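Local coordinates for protein putative HAD family hydrolase (Streptomyces avermitilis, PDB 3MMZ) that probably forms the metal-dependent HAD-type hydrolase part of a longer protein thought to make CMP-N-acylneuraminate from an N-acylneuraminate and CTP, at residues A50-K53 with T57-I60; P116-V121 with R135-A140. One frame throughout, in Å; residues are numbered along the deposited sequence.

Interaction 1: residues A50-K53 with T57-I60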
ATOM      1  N   ALA D  50       1.453 -16.407  25.713  1.00 14.06           N
ATOM      2  CA  ALA D  50       1.335 -17.793  25.261  1.00 13.77           C
ATOM      3  C   ALA D  50       2.675 -18.524  25.327  1.00 13.38           C
ATOM      4  O   ALA D  50       2.728 -19.669  25.774  1.00 13.55           O
ATOM      5  CB  ALA D  50       0.751 -17.861  23.849  1.00 13.72           C
ATOM      6  N   LEU D  51       3.753 -17.857  24.896  1.00 13.21           N
ATOM      7  CA  LEU D  51       5.101 -18.424  24.993  1.00 13.71           C
ATOM      8  C   LEU D  51       5.503 -18.671  26.458  1.00 13.91           C
ATOM      9  O   LEU D  51       6.010 -19.743  26.804  1.00 12.58           O
ATOM     10  CB  LEU D  51       6.129 -17.532  24.263  1.00 14.53           C
ATOM     11  CG  LEU D  51       5.961 -17.430  22.742  1.00 10.34           C
ATOM     12  CD1 LEU D  51       6.765 -16.271  22.160  1.00 14.52           C
ATOM     13  CD2 LEU D  51       6.347 -18.751  22.063  1.00 14.62           C
ATOM     14  N   ARG D  52       5.238 -17.688  27.314  1.00 15.07           N
ATOM     15  CA  ARG D  52       5.516 -17.804  28.745  1.00 17.01           C
ATOM     16  C   ARG D  52       4.747 -18.966  29.378  1.00 18.05           C
ATOM     17  O   ARG D  52       5.322 -19.752  30.130  1.00 18.35           O
ATOM     18  CB  ARG D  52       5.206 -16.482  29.456  1.00 18.52           C
ATOM     19  CG  ARG D  52       5.394 -16.534  30.975  1.00 32.75           C
ATOM     20  CD  ARG D  52       5.110 -15.192  31.634  1.00 21.21           C
ATOM     21  NE  ARG D  52       3.876 -14.569  31.150  1.00 33.41           N
ATOM     22  CZ  ARG D  52       2.655 -14.814  31.625  1.00 22.81           C
ATOM     23  NH1 ARG D  52       2.469 -15.683  32.618  1.00 33.68           N
ATOM     24  NH2 ARG D  52       1.606 -14.186  31.102  1.00 33.61           N
ATOM     25  N   LYS D  53       3.457 -19.082  29.060  1.00 18.68           N
ATOM     26  CA  LYS D  53       2.622 -20.179  29.566  1.00 19.51           C
ATOM     27  C   LYS D  53       3.116 -21.553  29.120  1.00 19.34           C
ATOM     28  O   LYS D  53       2.897 -22.546  29.819  1.00 19.31           O
ATOM     29  CB  LYS D  53       1.163 -19.993  29.161  1.00 20.81           C
ATOM     30  CG  LYS D  53       0.421 -18.960  29.992  1.00 34.64           C
ATOM     31  CD  LYS D  53      -0.930 -18.642  29.373  1.00 23.17           C
ATOM     32  CE  LYS D  53      -1.791 -17.775  30.288  1.00 34.99           C
ATOM     33  NZ  LYS D  53      -1.245 -16.393  30.409  1.00 24.27           N
ATOM     34  N   THR D  57      11.602 -19.713  28.951  1.00 18.04           N
ATOM     35  CA  THR D  57      12.205 -18.645  29.740  1.00 19.48           C
ATOM     36  C   THR D  57      12.274 -17.354  28.910  1.00 20.97           C
ATOM     37  O   THR D  57      12.871 -17.337  27.831  1.00 21.08           O
ATOM     38  CB  THR D  57      13.598 -19.053  30.264  1.00 19.79           C
ATOM     39  OG1 THR D  57      13.503 -20.320  30.931  1.00 20.76           O
ATOM     40  CG2 THR D  57      14.128 -18.011  31.234  1.00 21.20           C
HETATM   41  N   MSE D  58      11.650 -16.293  29.420  1.00 22.02           N
HETATM   42  CA  MSE D  58      11.485 -15.033  28.688  1.00 24.08           C
HETATM   43  C   MSE D  58      12.401 -13.942  29.220  1.00 22.69           C
HETATM   44  O   MSE D  58      12.822 -13.983  30.385  1.00 22.69           O
HETATM   45  CB  MSE D  58      10.042 -14.528  28.785  1.00 27.22           C
HETATM   46  CG  MSE D  58       8.962 -15.585  28.632  1.00 24.09           C
HETATM   47 SE   MSE D  58       8.836 -16.264  26.803  1.00 32.53          SE
HETATM   48  CE  MSE D  58       8.478 -14.623  25.811  1.00 23.43           C
ATOM     49  N   LEU D  59      12.690 -12.958  28.370  1.00 20.37           N
ATOM     50  CA  LEU D  59      13.524 -11.824  28.754  1.00 18.48           C
ATOM     51  C   LEU D  59      13.420 -10.709  27.737  1.00 17.70           C
ATOM     52  O   LEU D  59      13.481 -10.961  26.537  1.00 17.24           O
ATOM     53  CB  LEU D  59      14.992 -12.245  28.877  1.00 17.88           C
ATOM     54  CG  LEU D  59      15.982 -11.174  29.364  1.00 17.20           C
ATOM     55  CD1 LEU D  59      15.730 -10.797  30.816  1.00 17.62           C
ATOM     56  CD2 LEU D  59      17.421 -11.613  29.156  1.00 17.94           C
ATOM     57  N   ILE D  60      13.276  -9.481  28.228  1.00 17.02           N
ATOM     58  CA  ILE D  60      13.459  -8.294  27.407  1.00 16.71           C
ATOM     59  C   ILE D  60      14.822  -7.686  27.716  1.00 17.80           C
ATOM     60  O   ILE D  60      15.148  -7.423  28.880  1.00 17.44           O
ATOM     61  CB  ILE D  60      12.343  -7.260  27.644  1.00 16.14           C
ATOM     62  CG1 ILE D  60      11.013  -7.819  27.125  1.00 15.13           C
ATOM     63  CG2 ILE D  60      12.687  -5.948  26.967  1.00 15.15           C
ATOM     64  CD1 ILE D  60       9.795  -7.010  27.518  1.00 16.23           C
TER

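Interaction 2: residues P116-V121 with R135-A140. With CA (calcium ion), chain F.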
ATOM      1  N   PRO D 116      25.866  -8.505  17.463  1.00 12.37           N
ATOM      2  CA  PRO D 116      26.627  -9.348  18.402  1.00 11.94           C
ATOM      3  C   PRO D 116      25.755 -10.352  19.188  1.00 11.80           C
ATOM      4  O   PRO D 116      26.223 -11.454  19.498  1.00 12.10           O
ATOM      5  CB  PRO D 116      27.301  -8.324  19.337  1.00 12.20           C
ATOM      6  CG  PRO D 116      27.394  -7.075  18.519  1.00 17.73           C
ATOM      7  CD  PRO D 116      26.111  -7.070  17.693  1.00 12.08           C
ATOM      8  N   CYS D 117      24.512  -9.993  19.507  1.00 11.34           N
ATOM      9  CA  CYS D 117      23.591 -10.954  20.132  1.00 11.68           C
ATOM     10  C   CYS D 117      23.227 -12.071  19.157  1.00 12.02           C
ATOM     11  O   CYS D 117      23.183 -13.238  19.544  1.00 12.13           O
ATOM     12  CB  CYS D 117      22.311 -10.278  20.633  1.00 12.04           C
ATOM     13  SG  CYS D 117      22.589  -9.247  22.078  1.00 16.30           S
ATOM     14  N   PHE D 118      22.983 -11.694  17.899  1.00 11.54           N
ATOM     15  CA  PHE D 118      22.685 -12.638  16.819  1.00 11.76           C
ATOM     16  C   PHE D 118      23.787 -13.705  16.741  1.00 12.51           C
ATOM     17  O   PHE D 118      23.487 -14.890  16.664  1.00 13.22           O
ATOM     18  CB  PHE D 118      22.576 -11.899  15.467  1.00 11.41           C
ATOM     19  CG  PHE D 118      21.192 -11.395  15.125  1.00 13.10           C
ATOM     20  CD1 PHE D 118      20.259 -11.090  16.111  1.00 11.59           C
ATOM     21  CD2 PHE D 118      20.833 -11.212  13.782  1.00 11.83           C
ATOM     22  CE1 PHE D 118      18.975 -10.630  15.766  1.00 12.85           C
ATOM     23  CE2 PHE D 118      19.571 -10.747  13.427  1.00 12.56           C
ATOM     24  CZ  PHE D 118      18.632 -10.463  14.417  1.00 12.17           C
ATOM     25  N   ALA D 119      25.049 -13.273  16.780  1.00 13.01           N
ATOM     26  CA  ALA D 119      26.207 -14.186  16.713  1.00 14.03           C
ATOM     27  C   ALA D 119      26.288 -15.149  17.902  1.00 15.25           C
ATOM     28  O   ALA D 119      26.787 -16.270  17.766  1.00 16.10           O
ATOM     29  CB  ALA D 119      27.525 -13.403  16.576  1.00 14.15           C
ATOM     30  N   LEU D 120      25.815 -14.694  19.058  1.00 15.37           N
ATOM     31  CA  LEU D 120      25.824 -15.480  20.294  1.00 16.51           C
ATOM     32  C   LEU D 120      24.822 -16.645  20.293  1.00 15.94           C
ATOM     33  O   LEU D 120      25.108 -17.707  20.844  1.00 16.30           O
ATOM     34  CB  LEU D 120      25.509 -14.564  21.483  1.00 18.32           C
ATOM     35  CG  LEU D 120      26.164 -14.620  22.869  1.00 34.70           C
ATOM     36  CD1 LEU D 120      26.502 -16.029  23.374  1.00 19.81           C
ATOM     37  CD2 LEU D 120      27.410 -13.754  22.869  1.00 20.00           C
ATOM     38  N   VAL D 121      23.649 -16.445  19.695  1.00 15.41           N
ATOM     39  CA  VAL D 121      22.527 -17.367  19.914  1.00 15.28           C
ATOM     40  C   VAL D 121      22.258 -18.300  18.739  1.00 14.99           C
ATOM     41  O   VAL D 121      22.686 -18.041  17.616  1.00 15.38           O
ATOM     42  CB  VAL D 121      21.232 -16.627  20.303  1.00 15.61           C
ATOM     43  CG1 VAL D 121      21.461 -15.768  21.540  1.00 16.86           C
ATOM     44  CG2 VAL D 121      20.705 -15.768  19.125  1.00 15.90           C
ATOM     45  N   ARG D 135      18.403  -8.295   8.635  1.00 12.48           N
ATOM     46  CA  ARG D 135      17.546  -9.270   7.945  1.00 13.29           C
ATOM     47  C   ARG D 135      18.374 -10.413   7.381  1.00 11.52           C
ATOM     48  O   ARG D 135      18.024 -11.587   7.542  1.00 11.22           O
ATOM     49  CB  ARG D 135      16.765  -8.597   6.821  1.00 15.95           C
ATOM     50  CG  ARG D 135      15.605  -7.764   7.286  1.00 26.07           C
ATOM     51  CD  ARG D 135      15.284  -6.701   6.256  1.00 21.93           C
ATOM     52  NE  ARG D 135      14.561  -7.158   5.071  1.00 26.73           N
ATOM     53  CZ  ARG D 135      15.018  -7.081   3.815  1.00 25.17           C
ATOM     54  NH1 ARG D 135      16.238  -6.593   3.560  1.00 27.64           N
ATOM     55  NH2 ARG D 135      14.247  -7.489   2.799  1.00 27.36           N
ATOM     56  N   GLY D 136      19.501 -10.074   6.762  1.00 10.78           N
ATOM     57  CA  GLY D 136      20.412 -11.099   6.227  1.00 10.16           C
ATOM     58  C   GLY D 136      20.994 -12.004   7.307  1.00  9.80           C
ATOM     59  O   GLY D 136      20.977 -13.229   7.180  1.00  9.04           O
ATOM     60  N   ALA D 137      21.502 -11.390   8.376  1.00 10.56           N
ATOM     61  CA  ALA D 137      22.188 -12.095   9.466  1.00 11.16           C
ATOM     62  C   ALA D 137      21.306 -13.069  10.237  1.00 11.00           C
ATOM     63  O   ALA D 137      21.795 -14.039  10.808  1.00 11.10           O
ATOM     64  CB  ALA D 137      22.799 -11.079  10.432  1.00 11.53           C
ATOM     65  N   ALA D 138      20.008 -12.790  10.269  1.00 10.40           N
ATOM     66  CA  ALA D 138      19.045 -13.631  10.964  1.00 10.70           C
ATOM     67  C   ALA D 138      18.952 -15.046  10.389  1.00 11.10           C
ATOM     68  O   ALA D 138      19.253 -15.292   9.211  1.00 10.88           O
ATOM     69  CB  ALA D 138      17.677 -12.970  10.943  1.00 10.18           C
ATOM     70  N   ARG D 139      18.519 -15.966  11.235  1.00 11.14           N
ATOM     71  CA  ARG D 139      18.227 -17.329  10.811  1.00 11.18           C
ATOM     72  C   ARG D 139      16.786 -17.428  10.294  1.00 10.82           C
ATOM     73  O   ARG D 139      16.463 -18.286   9.467  1.00 10.95           O
ATOM     74  CB  ARG D 139      18.473 -18.284  11.978  1.00 11.68           C
ATOM     75  CG  ARG D 139      18.339 -19.755  11.648  1.00 12.80           C
ATOM     76  CD  ARG D 139      18.830 -20.611  12.805  1.00 12.52           C
ATOM     77  NE  ARG D 139      18.636 -22.037  12.549  1.00 13.10           N
ATOM     78  CZ  ARG D 139      19.086 -23.013  13.345  1.00 13.76           C
ATOM     79  NH1 ARG D 139      19.761 -22.729  14.454  1.00 13.21           N
ATOM     80  NH2 ARG D 139      18.857 -24.277  13.033  1.00 13.13           N
ATOM     81  N   ALA D 140      15.931 -16.533  10.779  1.00 10.37           N
ATOM     82  CA  ALA D 140      14.544 -16.434  10.344  1.00 10.73           C
ATOM     83  C   ALA D 140      14.149 -14.950  10.323  1.00 10.69           C
ATOM     84  O   ALA D 140      14.715 -14.149  11.076  1.00 10.36           O
ATOM     85  CB  ALA D 140      13.646 -17.224  11.277  1.00 10.97           C
TER
HETATM   86 CA    CA F 501      19.961 -15.406   7.027  1.00 10.33          CA
HETATM   87  O   HOH W   1      18.166 -14.018   6.471  1.00 10.27           O
HETATM   88  O   HOH W   2      20.622 -17.775   7.576  1.00 14.24           O
HETATM   89  O   HOH W   3      22.431 -15.754   7.511  1.00 13.46           O

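Interaction 1: residues A50-K53 with T57-I60
Leu51 and Arg52, at the end of helix 42-53, pack on Met58 at the start of strand 57-62. This is the helix-to-strand return of the Rossmann-like HAD core, where the chain leaves a helix, makes a short turn and enters the parallel sheet. Met58 is present as selenomethionine. It supplies most of the surface in the contact. Its CG is anti to the carbonyl carbon (chi1 -42°), and the chain then bends the same way at chi2 (-70°) and chi3 (-58°). The side chain is therefore curled, and CG, SE and the CE methyl all face the helix. The SE atom of Met58 lies 3.9 Å from CB of Leu51 and 3.9 Å from the backbone N of Arg52. The CE methyl of Met58 is 4.0 Å from the same Leu51 CB. Nearer the strand, CG of Met58 rests against CB of Arg52, also at 3.9 Å. All of this is van der Waals packing. The backbones come close, with CA of Arg52 and CA of Met58 6.6 Å apart. Arg52 gives only the base of its side chain, and its guanidinium end leads away from the strand. Leu51 touches with CB, and its side chain also packs on Ala155, Ile158 and Leu159 of helix 150-159. Leu51 also touches Leu56, while Met58 touches Ile78. The strand itself is bonded through its backbone to strand 14-17 at one edge and to strand 80-82 at the other, and helix 87-98 packs on Thr57 and Leu59.

Interaction 2: residues P116-V121 with R135-A140
The first torsion of Phe118 (chi1 -89°) carries its ring from helix 115-120 toward the end of helix 132-137. The second turns the ring only 26° from the plane of its own CA, CB and CG (chi2 26°), with the CD2 and CE2 side against Ala137 and Ala138. CB of Ala137 meets the ring at its edge, near the ring plane, 3.9 Å from CD2 of Phe118. The neighbouring CE2 of Phe118 is 3.8 Å from CB of Ala138 and equally far from the backbone N of Ala138, which sits obliquely to the ring. With an alanine in place of Phe118, the CB atoms of Ala137 and Ala138 would probably lose the ring they rest on, and a gap would be likely to open beside the end of helix 132-137.

That end holds a calcium ion, bound by Gly136 O at 2.4 Å and Ala138 O at 2.3 Å. Ala138 is where the chain leaves helical geometry. Three waters also bind the metal, and one of them donates to Arg135 O at 2.7 Å. The same two carbonyls of a second subunit complete the site, so the ion bridges two copies of the protein. Leu3 of that subunit packs on Phe118 and Ala137. Within the chain, Phe118 also rests on Tyr107 of strand 105-109 and Pro124 of strand 123-126, while Ala138 touches Ala126 of the latter strand.

In the fold
From the N terminus, strand 14-17 is followed by the hairpin of strands 27-31 and 36-41, then helix 42-53. Interaction 1 closes the three-residue turn between that helix and strand 57-62. The chain adds helix 68-76, strand 80-82, helix 87-98 and strand 105-109 before interaction 2 opens. Interaction 2 closes a longer loop of 13 residues, which contains strand 123-126, and joins helix 115-120 to the end of helix 132-137. The two contacts lie in series and neither nest nor cross. The centres of interactions 1 and 2 are about 20 Å apart, on opposite sides of the chain's centre. One ties a helix to the sheet; the other joins two helices beside a subunit interface.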